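SsRai1 (PDB 5BTO) removes NAD and N7-methylguanosine caps from the 5' ends of RNA and pyrophosphate from triphosphorylated ends, using a divalent metal cation. Local coordinates at residues F277-W280 with A281-L285; I313-L316 with I317-A321. All blocks are in the same frame, centred on the assembly; numbering follows the deposited sequence.

Contact 1 of 2, residues F277-W280 with A281-L285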
loop_
_atom_site.group_PDB
_atom_site.type_symbol
_atom_site.label_atom_id
_atom_site.label_comp_id
_atom_site.label_asym_id
_atom_site.label_seq_id
_atom_site.Cartn_x
_atom_site.Cartn_y
_atom_site.Cartn_z
ATOM N N PHE A 277 -17.566 12.338 -10.776
ATOM C CA PHE A 277 -16.935 11.143 -10.223
ATOM C C PHE A 277 -17.559 10.768 -8.874
ATOM O O PHE A 277 -17.858 9.601 -8.630
ATOM C CB PHE A 277 -15.427 11.374 -10.054
ATOM C CG PHE A 277 -14.720 10.270 -9.291
ATOM C CD1 PHE A 277 -14.722 8.974 -9.769
ATOM C CD2 PHE A 277 -14.035 10.559 -8.126
ATOM C CE1 PHE A 277 -14.068 7.955 -9.075
ATOM C CE2 PHE A 277 -13.373 9.558 -7.420
ATOM C CZ PHE A 277 -13.389 8.251 -7.900
ATOM N N LYS A 278 -17.744 11.750 -7.993
ATOM C CA LYS A 278 -18.398 11.471 -6.711
ATOM C C LYS A 278 -19.825 10.946 -6.907
ATOM O O LYS A 278 -20.261 10.038 -6.212
ATOM C CB LYS A 278 -18.380 12.686 -5.786
ATOM C CG LYS A 278 -17.013 12.917 -5.122
ATOM C CD LYS A 278 -17.070 14.029 -4.075
ATOM C CE LYS A 278 -15.689 14.336 -3.485
ATOM N NZ LYS A 278 -14.900 15.304 -4.322
ATOM N N THR A 279 -20.551 11.528 -7.857
ATOM C CA THR A 279 -21.888 11.044 -8.157
ATOM C C THR A 279 -21.856 9.604 -8.676
ATOM O O THR A 279 -22.677 8.775 -8.278
ATOM C CB THR A 279 -22.603 11.960 -9.166
ATOM O OG1 THR A 279 -22.801 13.244 -8.570
ATOM C CG2 THR A 279 -23.979 11.365 -9.585
ATOM N N TRP A 280 -20.923 9.301 -9.572
ATOM C CA TRP A 280 -20.768 7.926 -10.034
ATOM C C TRP A 280 -20.538 6.993 -8.830
ATOM O O TRP A 280 -21.150 5.922 -8.712
ATOM C CB TRP A 280 -19.602 7.787 -11.034
ATOM C CG TRP A 280 -19.303 6.344 -11.264
ATOM C CD1 TRP A 280 -19.993 5.478 -12.070
ATOM C CD2 TRP A 280 -18.298 5.559 -10.600
ATOM N NE1 TRP A 280 -19.464 4.212 -11.965
ATOM C CE2 TRP A 280 -18.424 4.237 -11.072
ATOM C CE3 TRP A 280 -17.297 5.856 -9.668
ATOM C CZ2 TRP A 280 -17.580 3.212 -10.644
ATOM C CZ3 TRP A 280 -16.465 4.834 -9.237
ATOM C CH2 TRP A 280 -16.609 3.532 -9.730
ATOM N N ALA A 281 -19.640 7.396 -7.943
ATOM C CA ALA A 281 -19.311 6.544 -6.799
ATOM C C ALA A 281 -20.550 6.260 -5.956
ATOM O O ALA A 281 -20.802 5.111 -5.591
ATOM C CB ALA A 281 -18.202 7.170 -5.941
ATOM N N GLN A 282 -21.317 7.306 -5.652
ATOM C CA GLN A 282 -22.532 7.180 -4.842
ATOM C C GLN A 282 -23.546 6.256 -5.494
ATOM O O GLN A 282 -24.130 5.380 -4.845
ATOM C CB GLN A 282 -23.199 8.544 -4.671
ATOM C CG GLN A 282 -22.446 9.508 -3.798
ATOM C CD GLN A 282 -23.142 10.849 -3.719
ATOM O OE1 GLN A 282 -24.335 10.962 -4.031
ATOM N NE2 GLN A 282 -22.407 11.875 -3.307
ATOM N N CYS A 283 -23.756 6.459 -6.784
ATOM C CA CYS A 283 -24.768 5.702 -7.512
ATOM C C CYS A 283 -24.342 4.265 -7.751
ATOM O O CYS A 283 -25.153 3.344 -7.625
ATOM C CB CYS A 283 -25.104 6.397 -8.829
ATOM S SG CYS A 283 -25.998 7.941 -8.547
ATOM N N PHE A 284 -23.061 4.073 -8.064
ATOM C CA PHE A 284 -22.534 2.736 -8.301
ATOM C C PHE A 284 -22.670 1.864 -7.049
ATOM O O PHE A 284 -23.106 0.708 -7.126
ATOM C CB PHE A 284 -21.067 2.812 -8.732
ATOM C CG PHE A 284 -20.433 1.481 -8.937
ATOM C CD1 PHE A 284 -20.640 0.778 -10.106
ATOM C CD2 PHE A 284 -19.623 0.929 -7.957
ATOM C CE1 PHE A 284 -20.055 -0.453 -10.298
ATOM C CE2 PHE A 284 -19.036 -0.309 -8.142
ATOM C CZ PHE A 284 -19.251 -0.998 -9.313
ATOM N N LEU A 285 -22.286 2.416 -5.904
ATOM C CA LEU A 285 -22.381 1.686 -4.641
ATOM C C LEU A 285 -23.811 1.335 -4.279
ATOM O O LEU A 285 -24.064 0.266 -3.706
ATOM C CB LEU A 285 -21.749 2.481 -3.499
ATOM C CG LEU A 285 -20.231 2.622 -3.549
ATOM C CD1 LEU A 285 -19.752 3.577 -2.456
ATOM C CD2 LEU A 285 -19.585 1.253 -3.380
#
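Trp280 and Phe284 sit one turn apart on the helix, and their side chains run alongside each other in one direction. Both carry CG anti to the backbone N (chi1 169° and 177°), which sends the two rings off the same flank. The rings are tilted 26° to each other and slid apart, so they barely overlap: Trp280 CZ2 lies over one face of Phe284, 3.7 Å from its CG. Phe284 CB in turn covers the indole as a CH-pi contact, 4.1 Å from the centroid of the five-membered ring of Trp280. In the backbone, Phe284 N donates to Trp280 O at 2.7 Å. The Ala281 backbone runs close by the indole, its N 3.3 Å from Trp280 CE3, and that N bonds to Phe277 O at 2.9 Å; Leu122 of helix 115-123 packs on the Ala281 methyl. An alanine in place of Trp280 would probably leave the Phe284 ring without its flat neighbour and open a gap towards Cys333 and Thr310. On another flank Gln282, a substrate-binding residue, passes its CG 3.3 Å from Lys278 O, and its OE1 is hydrogen-bonded to substrate-binding Lys258. This is the helix of the beta-alpha-beta unit 254-261, 266-286, 290-296, part of the PD-(D/E)XK nuclease core.

Contact 2 of 2, residues I313-L316 with I317-A321; sequences IPLL and IKNNA
Ile313 and Ile317 make the apolar side of this short helix. The two side chains pass each other at a slant, CG2 of Ile313 standing 3.8 Å from CD1 of Ile317. Ile317 CG1 lies anti to its carbonyl carbon (chi1 -71°), beside the backbone N, and from there the chain runs back past Ile313 O, which is 3.6 Å from CG1, to bring the terminal methyl against its neighbour. Both isoleucines are buried, and both face helix 266-286: Ile313 touches Leu276 there, and Ile317 rests on Glu273.

Three i to i+4 backbone bonds hold the turns together. Ile317 N reaches Ile313 O at 3.0 Å, Lys318 N reaches Pro314 O at the same length, and Asn319 N closes on Leu315 O at 2.9 Å. Pro314 stands in the first turn of the helix 313-318, where its lack of an N-H costs no bond of this kind. At the other end, Asn320 N bonds to Ile317 O at 3.2 Å, a tighter i to i+3 step as the chain leaves the helix.

The two asparagines use their amides differently. Leu315 meets Asn319 on the exposed side, its CD1 lying 3.5 Å from Asn319 ND2, an apolar methyl against an amide nitrogen. Asn320 instead turns its amide back to the neighbouring helix, where ND2 is hydrogen-bonded to Glu273.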
loop_
_atom_site.group_PDB
_atom_site.type_symbol
_atom_site.label_atom_id
_atom_site.label_comp_id
_atom_site.label_asym_id
_atom_site.label_seq_id
_atom_site.Cartn_x
_atom_site.Cartn_y
_atom_site.Cartn_z
ATOM N N ILE A 313 -20.684 6.678 -17.123
ATOM C CA ILE A 313 -19.866 7.755 -16.573
ATOM C C ILE A 313 -18.352 7.461 -16.588
ATOM O O ILE A 313 -17.557 8.336 -16.925
ATOM C CB ILE A 313 -20.328 8.192 -15.157
ATOM C CG1 ILE A 313 -21.726 8.830 -15.237
ATOM C CG2 ILE A 313 -19.327 9.183 -14.557
ATOM C CD1 ILE A 313 -22.355 9.136 -13.879
ATOM N N PRO A 314 -17.949 6.232 -16.226
ATOM C CA PRO A 314 -16.495 5.988 -16.209
ATOM C C PRO A 314 -15.826 6.269 -17.555
ATOM O O PRO A 314 -14.717 6.810 -17.578
ATOM C CB PRO A 314 -16.396 4.504 -15.831
ATOM C CG PRO A 314 -17.607 4.290 -14.964
ATOM C CD PRO A 314 -18.705 5.103 -15.647
ATOM N N LEU A 315 -16.493 5.937 -18.659
ATOM C CA LEU A 315 -15.911 6.169 -19.976
ATOM C C LEU A 315 -15.919 7.660 -20.344
ATOM O O LEU A 315 -14.976 8.161 -20.968
ATOM C CB LEU A 315 -16.623 5.334 -21.042
ATOM C CG LEU A 315 -16.057 5.436 -22.455
ATOM C CD1 LEU A 315 -14.590 5.010 -22.512
ATOM C CD2 LEU A 315 -16.906 4.608 -23.405
ATOM N N LEU A 316 -16.970 8.376 -19.953
ATOM C CA LEU A 316 -16.966 9.833 -20.133
ATOM C C LEU A 316 -15.754 10.467 -19.452
ATOM O O LEU A 316 -15.080 11.329 -20.022
ATOM C CB LEU A 316 -18.240 10.466 -19.588
ATOM C CG LEU A 316 -19.504 10.318 -20.423
ATOM C CD1 LEU A 316 -20.665 10.979 -19.704
ATOM C CD2 LEU A 316 -19.283 10.952 -21.802
ATOM N N ILE A 317 -15.479 10.040 -18.227
ATOM C CA ILE A 317 -14.329 10.566 -17.494
ATOM C C ILE A 317 -13.006 10.181 -18.173
ATOM O O ILE A 317 -12.110 11.021 -18.359
ATOM C CB ILE A 317 -14.374 10.100 -16.027
ATOM C CG1 ILE A 317 -15.512 10.820 -15.287
ATOM C CG2 ILE A 317 -13.049 10.364 -15.313
ATOM C CD1 ILE A 317 -15.733 10.313 -13.885
ATOM N N LYS A 318 -12.892 8.921 -18.565
ATOM C CA LYS A 318 -11.686 8.448 -19.236
ATOM C C LYS A 318 -11.393 9.242 -20.504
ATOM O O LYS A 318 -10.236 9.575 -20.784
ATOM C CB LYS A 318 -11.793 6.958 -19.562
ATOM C CG LYS A 318 -10.533 6.364 -20.180
ATOM C CD LYS A 318 -10.689 4.869 -20.385
ATOM C CE LYS A 318 -9.403 4.233 -20.893
ATOM N NZ LYS A 318 -8.342 4.168 -19.839
ATOM N N ASN A 319 -12.442 9.526 -21.277
ATOM C CA ASN A 319 -12.291 10.229 -22.546
ATOM C C ASN A 319 -12.185 11.753 -22.464
ATOM O O ASN A 319 -12.076 12.429 -23.500
ATOM C CB ASN A 319 -13.428 9.847 -23.483
ATOM C CG ASN A 319 -13.275 8.451 -24.025
ATOM O OD1 ASN A 319 -12.176 7.902 -24.037
ATOM N ND2 ASN A 319 -14.373 7.865 -24.478
ATOM N N ASN A 320 -12.219 12.288 -21.250
ATOM C CA ASN A 320 -11.994 13.721 -21.034
ATOM C C ASN A 320 -10.504 14.081 -21.024
ATOM O O ASN A 320 -9.781 13.708 -20.109
ATOM C CB ASN A 320 -12.628 14.159 -19.710
ATOM C CG ASN A 320 -12.384 15.624 -19.403
ATOM O OD1 ASN A 320 -12.034 16.405 -20.289
ATOM N ND2 ASN A 320 -12.572 16.006 -18.146
ATOM N N ALA A 321 -10.054 14.820 -22.032
ATOM C CA ALA A 321 -8.647 15.225 -22.124
ATOM C C ALA A 321 -8.139 15.971 -20.881
ATOM O O ALA A 321 -7.031 15.708 -20.401
ATOM C CB ALA A 321 -8.418 16.065 -23.369
#

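How the contacts relate
Coming from the N terminus, the chain enters contact 1 in the second half of helix 266-286, runs through strands 290-296 and 302-309, and reaches contact 2 in helix 313-318. Each contact spans a continuous stretch and closes helical turns, with no long loop enclosed; the two follow in series, neither nesting nor crossing. In space the centres of contact 1 and contact 2 are about 14 Å apart, and the helices touch directly. Trp280 NE1 packs 3.5 Å from Pro314 CG, while Phe277 CA lies 3.9 Å from Ile317 CD1. The short helix is thereby laid against the crossover helix whose Gln282 reaches the substrate site.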